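Local structure of extracellular invertase (Aspergillus kawachii, 5XH8) at residues L208-D213 / E220-W225; A168-Y173 / N246-N251; V3-N8 / G20-T25. The protein probably hydrolyses sucrose and related beta-fructofuranosides and transfers fructosyl groups to build fructooligosaccharides, as a family 32 glycoside hydrolase. One frame throughout, in Å; residues are numbered along the deposited sequence.

Interaction 1: L208-D213 / E220-W225; sequences LYRQYD and EYLGQW
The Tyr209 ring receives Tyr221 CD1 over one face, 3.6 Å above its plane and offset toward the rim, the two rings meeting obliquely, their planes at 49°. Tyr221 in turn sets a ring face over its own backbone, with Gly223 N near the centre. On the other face of the sheet, the Arg210 guanidinium has Leu222 CD2 over one face and Glu220 at its edge. NE and NH2 of Arg210 both converge on Glu220 OE1, at 2.9 and 3.2 Å, from above one face of the carboxylate. Glu220 puts CG opposite its backbone N (chi1 180°) and Arg210 runs straight from CG to NE, which lays the two chains side by side, while Arg210 NH1 is held by Ser186 and Leu184. The same Glu220 oxygen lies at the edge of the Tyr212 ring, which also meets Phe162 of the second subunit edge-to-face. Further along, Leu208 CD2 packs on Trp225 CB at 3.7 Å.

In the backbone, between the two faces, Arg210 N donates to Glu220 O (3.0 Å) and Glu220 N to Arg210 O (2.8 Å). The arrangement is an antiparallel beta hairpin with a cross-strand salt bridge, here the outer strand pair of a four-stranded propeller blade.

Interaction 2: A168-Y173 / N246-N251; sequences AFRDPY and NFETGN
From Ala168 beside Asn246 to Tyr173 beside Asn251, the two segments run in the same direction, end-to-end vectors 6° apart, without a direct backbone hydrogen bond between them. Side chains and water make the join instead. Arg170, extended from CG to NE with the guanidinium turned across it (chi4 -85°), brings NH2 to Glu248 OE2 at 2.8 Å; the bond lies in the guanidinium plane but 46° out of that of the carboxylate. Glu134 takes the NH1 of this arginine, and Tyr319 binds the other oxygen of Glu248. Thr249 N donates to Asp171 OD2 (3.0 Å) on the anti side of the carboxylate. One water ties the set together, accepting from Arg170 NE and donating to Asp171 OD2 (2.6 Å) and Glu248 OE2 (2.7 Å). Two more waters sit between Asp171 O and Gly250 O, one of them donating to both. At one end Ala168 CB abuts Asn246 OD1 at 3.3 Å, an oxygen hydrogen-bonded to Thr167 OG1; at the other, Asn251 CA sits over the centre of the Tyr173 ring, 3.6 Å from its centroid, in a CH-pi contact.

Asp171 OD1 is hydrogen-bonded to a glycerol, probably from the crystallisation liquor, consistent with the network bordering the active-site pocket. Arg170-Asp171-Pro172 matches the RDP motif of family 32, whose aspartate in relatives stabilises the transition state; the bonds to OD2 probably orient OD1 toward the ligand.

Interaction 3: V3-N8 / G20-T25; sequences VVIDYN and GSLFET
Tyr7 and Thr25 lead a small surface contact in which an irregular N-terminal peptide, 3-8, lies against a type I beta turn running from Gly20 to Phe23. Among the polar interactions, one hydroxyl pair spans the gap: Tyr7 OH and Thr25 OG1 are hydrogen-bonded at 2.7 Å, with either able to donate. Thr25 is itself placed by the chain just before it, since its backbone N donates to Leu22 O (3.3 Å). The turn is closed by Phe23 N donating to Gly20 O at 3.2 Å, and the end of the peptide carries an Asx turn, in which Asp6 OD1 accepts from Asn8 N at 2.8 Å.

The apolar contacts are thin. Ile5 CD1 comes to 4.3 Å from Leu22 CD2, and Val3 CG2 to 3.9 Å from Ser21 CB, although Val3 is poorly ordered and that touch should be weighed lightly. Aromatic interactions fasten both partners to other parts of the chain: Tyr7 meets Trp568 edge-to-face, and Phe23 does likewise with Trp366. Backbone bonds from Tyr7 to Ala570 and from Leu22 to Gln363 add to this: Tyr7 ties down the peptide, Leu22 and Phe23 the turn. With CG beside the backbone N (chi1 -65°), the Tyr7 ring reaches across to Thr25 and carries Ile5 CG2 3.3 Å above one face, offset toward the rim.

How the interactions relate
Interactions 1 and 2 are neighbours in the propeller, their centres 15 Å apart. Strand 166-176 of interaction 2 and strands 203-211 and 219-227 of interaction 1 belong to one four-stranded sheet, and the two contacts meet where Tyr209 OH packs on Phe169 CZ at 3.3 Å. Along the chain, both segments of interaction 1 fall between the two of interaction 2. Interaction 1 pairs the outermost strand 219-227 with its neighbour 203-211, whereas interaction 2 joins the opposite outermost strand, 166-176, to the start of the next sheet at 247-248. Interaction 3 precedes both and is remote, centre to centre 52 Å from interaction 1 and 39 Å from interaction 2, fastening the N-terminal peptide at the surface.

Interaction 1: L208-D213 / E220-W225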
# COMPACT_ATOMS: atom_id res chain seq x y z
N LEU A 208 4.64 14.82 10.69
CA LEU A 208 5.90 14.48 11.35
C LEU A 208 5.87 13.04 11.81
O LEU A 208 4.83 12.59 12.33
CB LEU A 208 6.17 15.42 12.54
CG LEU A 208 7.46 15.21 13.36
CD1 LEU A 208 8.71 15.47 12.52
CD2 LEU A 208 7.46 16.08 14.62
N TYR A 209 6.99 12.33 11.63
CA TYR A 209 7.15 10.95 12.06
C TYR A 209 8.50 10.72 12.71
O TYR A 209 9.45 11.44 12.44
CB TYR A 209 7.07 9.98 10.84
CG TYR A 209 5.75 9.97 10.12
CD1 TYR A 209 5.42 10.99 9.24
CD2 TYR A 209 4.84 8.94 10.31
CE1 TYR A 209 4.20 10.99 8.58
CE2 TYR A 209 3.63 8.93 9.65
CZ TYR A 209 3.33 9.95 8.78
OH TYR A 209 2.13 9.98 8.13
N ARG A 210 8.60 9.67 13.53
CA ARG A 210 9.92 9.22 13.99
C ARG A 210 10.05 7.74 13.74
O ARG A 210 9.06 7.03 13.74
CB ARG A 210 10.14 9.55 15.47
CG ARG A 210 9.29 8.80 16.47
CD ARG A 210 9.68 9.19 17.90
NE ARG A 210 8.72 8.65 18.83
CZ ARG A 210 8.65 8.92 20.14
NH1 ARG A 210 9.51 9.74 20.74
NH2 ARG A 210 7.71 8.33 20.86
N GLN A 211 11.28 7.28 13.54
CA GLN A 211 11.54 5.86 13.38
C GLN A 211 11.09 5.15 14.66
O GLN A 211 11.26 5.68 15.76
CB GLN A 211 13.01 5.56 13.06
CG GLN A 211 13.98 5.73 14.20
CD GLN A 211 15.39 5.31 13.87
OE1 GLN A 211 15.67 4.17 13.49
NE2 GLN A 211 16.29 6.21 14.05
N TYR A 212 10.47 4.00 14.49
CA TYR A 212 9.96 3.20 15.60
C TYR A 212 10.94 2.07 15.92
O TYR A 212 11.07 1.66 17.07
CB TYR A 212 8.61 2.64 15.19
CG TYR A 212 7.87 1.90 16.28
CD1 TYR A 212 7.27 2.60 17.33
CD2 TYR A 212 7.75 0.50 16.25
CE1 TYR A 212 6.59 1.94 18.34
CE2 TYR A 212 7.05 -0.17 17.24
CZ TYR A 212 6.48 0.56 18.28
OH TYR A 212 5.79 -0.08 19.27
N ASP A 213 11.60 1.57 14.88
CA ASP A 213 12.58 0.51 14.99
C ASP A 213 13.87 0.95 14.31
O ASP A 213 13.88 1.78 13.37
CB ASP A 213 12.08 -0.75 14.27
CG ASP A 213 11.84 -0.52 12.75
OD1 ASP A 213 11.01 0.34 12.40
OD2 ASP A 213 12.50 -1.18 11.91
N GLU A 220 6.49 6.07 13.40
CA GLU A 220 5.45 6.46 14.33
C GLU A 220 4.99 7.87 14.01
O GLU A 220 5.81 8.78 13.92
CB GLU A 220 6.00 6.38 15.75
CG GLU A 220 5.00 6.78 16.82
CD GLU A 220 5.55 6.64 18.23
OE1 GLU A 220 6.78 6.51 18.43
OE2 GLU A 220 4.74 6.66 19.15
N TYR A 221 3.69 8.05 13.86
CA TYR A 221 3.13 9.35 13.52
C TYR A 221 3.10 10.27 14.75
O TYR A 221 2.62 9.86 15.81
CB TYR A 221 1.71 9.19 12.97
CG TYR A 221 1.06 10.50 12.57
CD1 TYR A 221 1.70 11.41 11.72
CD2 TYR A 221 -0.22 10.83 13.04
CE1 TYR A 221 1.09 12.60 11.36
CE2 TYR A 221 -0.83 12.02 12.68
CZ TYR A 221 -0.18 12.90 11.83
OH TYR A 221 -0.79 14.09 11.50
N LEU A 222 3.61 11.49 14.61
CA LEU A 222 3.69 12.46 15.70
C LEU A 222 2.82 13.69 15.50
O LEU A 222 2.92 14.67 16.26
CB LEU A 222 5.13 12.90 15.89
CG LEU A 222 6.09 11.77 16.26
CD1 LEU A 222 7.50 12.29 16.21
CD2 LEU A 222 5.77 11.17 17.64
N GLY A 223 1.96 13.65 14.50
CA GLY A 223 0.99 14.72 14.27
C GLY A 223 1.41 15.70 13.21
O GLY A 223 2.55 15.68 12.73
N GLN A 224 0.48 16.59 12.87
CA GLN A 224 0.79 17.73 12.03
C GLN A 224 1.57 18.77 12.81
O GLN A 224 0.99 19.75 13.29
CB GLN A 224 -0.48 18.36 11.49
CG GLN A 224 -1.23 17.44 10.56
CD GLN A 224 -2.60 17.93 10.30
OE1 GLN A 224 -3.58 17.37 10.81
NE2 GLN A 224 -2.71 18.97 9.49
N TRP A 225 2.88 18.58 12.93
CA TRP A 225 3.68 19.44 13.80
C TRP A 225 3.64 20.91 13.35
O TRP A 225 3.86 21.79 14.16
CB TRP A 225 5.11 18.88 13.98
CG TRP A 225 6.11 19.36 13.00
CD1 TRP A 225 5.98 19.41 11.63
CD2 TRP A 225 7.40 19.87 13.29
NE1 TRP A 225 7.10 19.93 11.06
CE2 TRP A 225 8.00 20.22 12.05
CE3 TRP A 225 8.11 20.09 14.48
CZ2 TRP A 225 9.29 20.77 11.97
CZ3 TRP A 225 9.40 20.62 14.39
CH2 TRP A 225 9.97 20.96 13.15

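Interaction 2: A168-Y173 / N246-N251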
# COMPACT_ATOMS: atom_id res chain seq x y z
N ALA A 168 -1.98 16.20 -0.72
CA ALA A 168 -0.70 15.69 -1.15
C ALA A 168 -0.08 15.01 0.06
O ALA A 168 -0.38 15.37 1.21
CB ALA A 168 0.22 16.82 -1.59
N PHE A 169 0.82 14.06 -0.22
CA PHE A 169 1.49 13.29 0.81
C PHE A 169 2.82 12.73 0.29
O PHE A 169 2.93 11.55 -0.06
CB PHE A 169 0.56 12.18 1.29
CG PHE A 169 1.04 11.48 2.52
CD1 PHE A 169 1.02 12.11 3.75
CD2 PHE A 169 1.44 10.17 2.46
CE1 PHE A 169 1.47 11.47 4.89
CE2 PHE A 169 1.88 9.51 3.60
CZ PHE A 169 1.88 10.16 4.82
N ARG A 170 3.85 13.59 0.23
CA ARG A 170 5.07 13.24 -0.48
C ARG A 170 6.29 13.98 0.00
O ARG A 170 6.19 14.83 0.90
CB ARG A 170 4.86 13.46 -1.99
CG ARG A 170 4.40 14.85 -2.37
CD ARG A 170 4.48 15.06 -3.89
NE ARG A 170 3.96 16.38 -4.28
CZ ARG A 170 2.68 16.68 -4.51
NH1 ARG A 170 1.71 15.75 -4.49
NH2 ARG A 170 2.35 17.95 -4.81
N ASP A 171 7.43 13.65 -0.61
CA ASP A 171 8.71 14.34 -0.42
C ASP A 171 9.26 14.13 1.01
O ASP A 171 9.61 15.09 1.69
CB ASP A 171 8.62 15.84 -0.71
CG ASP A 171 7.95 16.17 -2.04
OD1 ASP A 171 7.99 15.34 -2.96
OD2 ASP A 171 7.38 17.30 -2.12
N PRO A 172 9.35 12.87 1.44
CA PRO A 172 9.83 12.64 2.80
C PRO A 172 11.24 13.19 2.99
O PRO A 172 12.12 12.99 2.11
CB PRO A 172 9.80 11.11 2.92
CG PRO A 172 9.92 10.62 1.51
CD PRO A 172 9.12 11.60 0.72
N TYR A 173 11.42 13.91 4.10
CA TYR A 173 12.70 14.53 4.46
C TYR A 173 13.17 13.99 5.82
O TYR A 173 12.60 14.32 6.87
CB TYR A 173 12.56 16.05 4.50
CG TYR A 173 13.90 16.74 4.52
CD1 TYR A 173 14.58 17.07 3.33
CD2 TYR A 173 14.53 17.03 5.73
CE1 TYR A 173 15.83 17.67 3.35
CE2 TYR A 173 15.80 17.63 5.77
CZ TYR A 173 16.45 17.95 4.57
OH TYR A 173 17.71 18.54 4.60
N ASN A 246 -1.03 24.11 -0.44
CA ASN A 246 -0.32 22.84 -0.23
C ASN A 246 1.15 23.13 -0.00
O ASN A 246 1.68 24.02 -0.64
CB ASN A 246 -0.51 21.93 -1.46
CG ASN A 246 0.03 20.54 -1.24
OD1 ASN A 246 -0.47 19.80 -0.39
ND2 ASN A 246 1.03 20.17 -2.02
N PHE A 247 1.79 22.42 0.93
CA PHE A 247 3.23 22.49 1.12
C PHE A 247 3.94 21.35 0.35
O PHE A 247 3.43 20.22 0.31
CB PHE A 247 3.64 22.35 2.59
CG PHE A 247 3.29 23.52 3.49
CD1 PHE A 247 2.98 24.79 3.00
CD2 PHE A 247 3.31 23.33 4.86
CE1 PHE A 247 2.66 25.83 3.87
CE2 PHE A 247 3.00 24.38 5.74
CZ PHE A 247 2.69 25.62 5.23
N GLU A 248 5.11 21.66 -0.20
CA GLU A 248 5.97 20.73 -0.95
C GLU A 248 7.41 20.84 -0.43
O GLU A 248 7.79 21.87 0.15
CB GLU A 248 5.92 21.07 -2.44
CG GLU A 248 4.52 20.97 -3.06
CD GLU A 248 4.57 20.84 -4.56
OE1 GLU A 248 4.71 21.89 -5.24
OE2 GLU A 248 4.52 19.67 -5.06
N THR A 249 8.17 19.77 -0.62
CA THR A 249 9.63 19.72 -0.37
C THR A 249 10.09 20.34 0.96
O THR A 249 11.11 21.05 1.02
CB THR A 249 10.43 20.33 -1.55
OG1 THR A 249 10.20 21.73 -1.63
CG2 THR A 249 10.02 19.66 -2.85
N GLY A 250 9.32 20.05 2.01
CA GLY A 250 9.66 20.47 3.36
C GLY A 250 11.01 19.91 3.77
O GLY A 250 11.19 18.71 3.74
N ASN A 251 11.98 20.80 4.05
CA ASN A 251 13.23 20.43 4.71
C ASN A 251 13.17 20.96 6.15
O ASN A 251 12.65 22.03 6.37
CB ASN A 251 14.41 21.13 4.07
CG ASN A 251 14.66 20.75 2.62
OD1 ASN A 251 13.77 20.37 1.85
ND2 ASN A 251 15.86 20.91 2.25
O HOH W 1 6.51 17.89 -4.49
O HOH W 2 8.71 17.13 3.61
O HOH W 3 11.42 17.26 1.11

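Interaction 3: V3-N8 / G20-T25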
# COMPACT_ATOMS: atom_id res chain seq x y z
N VAL A 3 24.56 22.83 -39.27
CA VAL A 3 23.50 23.85 -39.28
C VAL A 3 24.07 25.10 -38.58
O VAL A 3 24.45 25.05 -37.40
CB VAL A 3 22.19 23.31 -38.66
CG1 VAL A 3 21.80 22.00 -39.37
CG2 VAL A 3 22.30 23.12 -37.14
N VAL A 4 24.17 26.21 -39.32
CA VAL A 4 25.11 27.32 -38.98
C VAL A 4 24.50 28.37 -38.09
O VAL A 4 23.59 29.06 -38.56
CB VAL A 4 25.56 28.09 -40.25
CG1 VAL A 4 26.64 29.14 -39.92
CG2 VAL A 4 26.04 27.13 -41.30
N ILE A 5 25.01 28.54 -36.87
CA ILE A 5 24.50 29.57 -35.94
C ILE A 5 25.52 30.70 -35.77
O ILE A 5 26.63 30.48 -35.28
CB ILE A 5 24.18 29.04 -34.53
CG1 ILE A 5 23.32 27.76 -34.56
CG2 ILE A 5 23.45 30.12 -33.73
CD1 ILE A 5 21.87 27.95 -34.90
N ASP A 6 25.11 31.90 -36.14
CA ASP A 6 25.95 33.07 -35.99
C ASP A 6 25.22 34.03 -35.09
O ASP A 6 24.19 34.59 -35.46
CB ASP A 6 26.21 33.70 -37.36
CG ASP A 6 27.19 34.86 -37.29
OD1 ASP A 6 27.29 35.54 -36.24
OD2 ASP A 6 27.84 35.10 -38.33
N TYR A 7 25.77 34.23 -33.89
CA TYR A 7 25.13 35.06 -32.88
C TYR A 7 25.31 36.56 -33.11
O TYR A 7 24.86 37.35 -32.28
CB TYR A 7 25.58 34.64 -31.46
CG TYR A 7 25.12 33.23 -31.11
CD1 TYR A 7 23.76 32.95 -30.86
CD2 TYR A 7 26.03 32.18 -31.07
CE1 TYR A 7 23.34 31.66 -30.57
CE2 TYR A 7 25.62 30.88 -30.76
CZ TYR A 7 24.28 30.63 -30.50
OH TYR A 7 23.89 29.35 -30.23
N ASN A 8 25.95 36.96 -34.22
CA ASN A 8 25.87 38.35 -34.68
C ASN A 8 24.73 38.59 -35.63
O ASN A 8 24.39 39.74 -35.87
CB ASN A 8 27.18 38.79 -35.33
CG ASN A 8 28.33 38.76 -34.37
OD1 ASN A 8 28.28 39.33 -33.28
ND2 ASN A 8 29.38 38.08 -34.77
N GLY A 20 18.66 19.94 -31.02
CA GLY A 20 20.03 20.02 -30.50
C GLY A 20 20.85 21.22 -30.94
O GLY A 20 21.92 21.42 -30.39
N SER A 21 20.34 22.04 -31.88
CA SER A 21 21.15 23.10 -32.48
C SER A 21 21.41 24.23 -31.49
O SER A 21 22.41 24.91 -31.62
CB SER A 21 20.47 23.63 -33.77
OG SER A 21 19.24 24.26 -33.48
N LEU A 22 20.54 24.40 -30.49
CA LEU A 22 20.73 25.41 -29.46
C LEU A 22 21.20 24.84 -28.10
O LEU A 22 21.02 25.47 -27.06
CB LEU A 22 19.45 26.21 -29.28
CG LEU A 22 18.86 26.92 -30.52
CD1 LEU A 22 17.58 27.62 -30.12
CD2 LEU A 22 19.84 27.93 -31.11
N PHE A 23 21.88 23.70 -28.10
CA PHE A 23 22.33 23.07 -26.85
C PHE A 23 23.22 24.00 -26.02
O PHE A 23 22.98 24.20 -24.83
CB PHE A 23 23.04 21.75 -27.14
CG PHE A 23 23.44 21.00 -25.90
CD1 PHE A 23 22.51 20.23 -25.20
CD2 PHE A 23 24.74 21.06 -25.43
CE1 PHE A 23 22.88 19.54 -24.04
CE2 PHE A 23 25.12 20.38 -24.27
CZ PHE A 23 24.18 19.61 -23.58
N GLU A 24 24.22 24.62 -26.65
CA GLU A 24 25.15 25.50 -25.93
C GLU A 24 24.69 26.93 -25.74
O GLU A 24 25.28 27.65 -24.92
CB GLU A 24 26.55 25.48 -26.59
CG GLU A 24 27.25 24.12 -26.60
CD GLU A 24 27.61 23.55 -25.19
OE1 GLU A 24 27.44 24.25 -24.17
OE2 GLU A 24 28.07 22.38 -25.10
N THR A 25 23.63 27.35 -26.42
CA THR A 25 23.27 28.75 -26.56
C THR A 25 23.19 29.48 -25.25
O THR A 25 23.84 30.54 -25.07
CB THR A 25 21.93 28.90 -27.30
OG1 THR A 25 22.02 28.23 -28.56
CG2 THR A 25 21.56 30.38 -27.55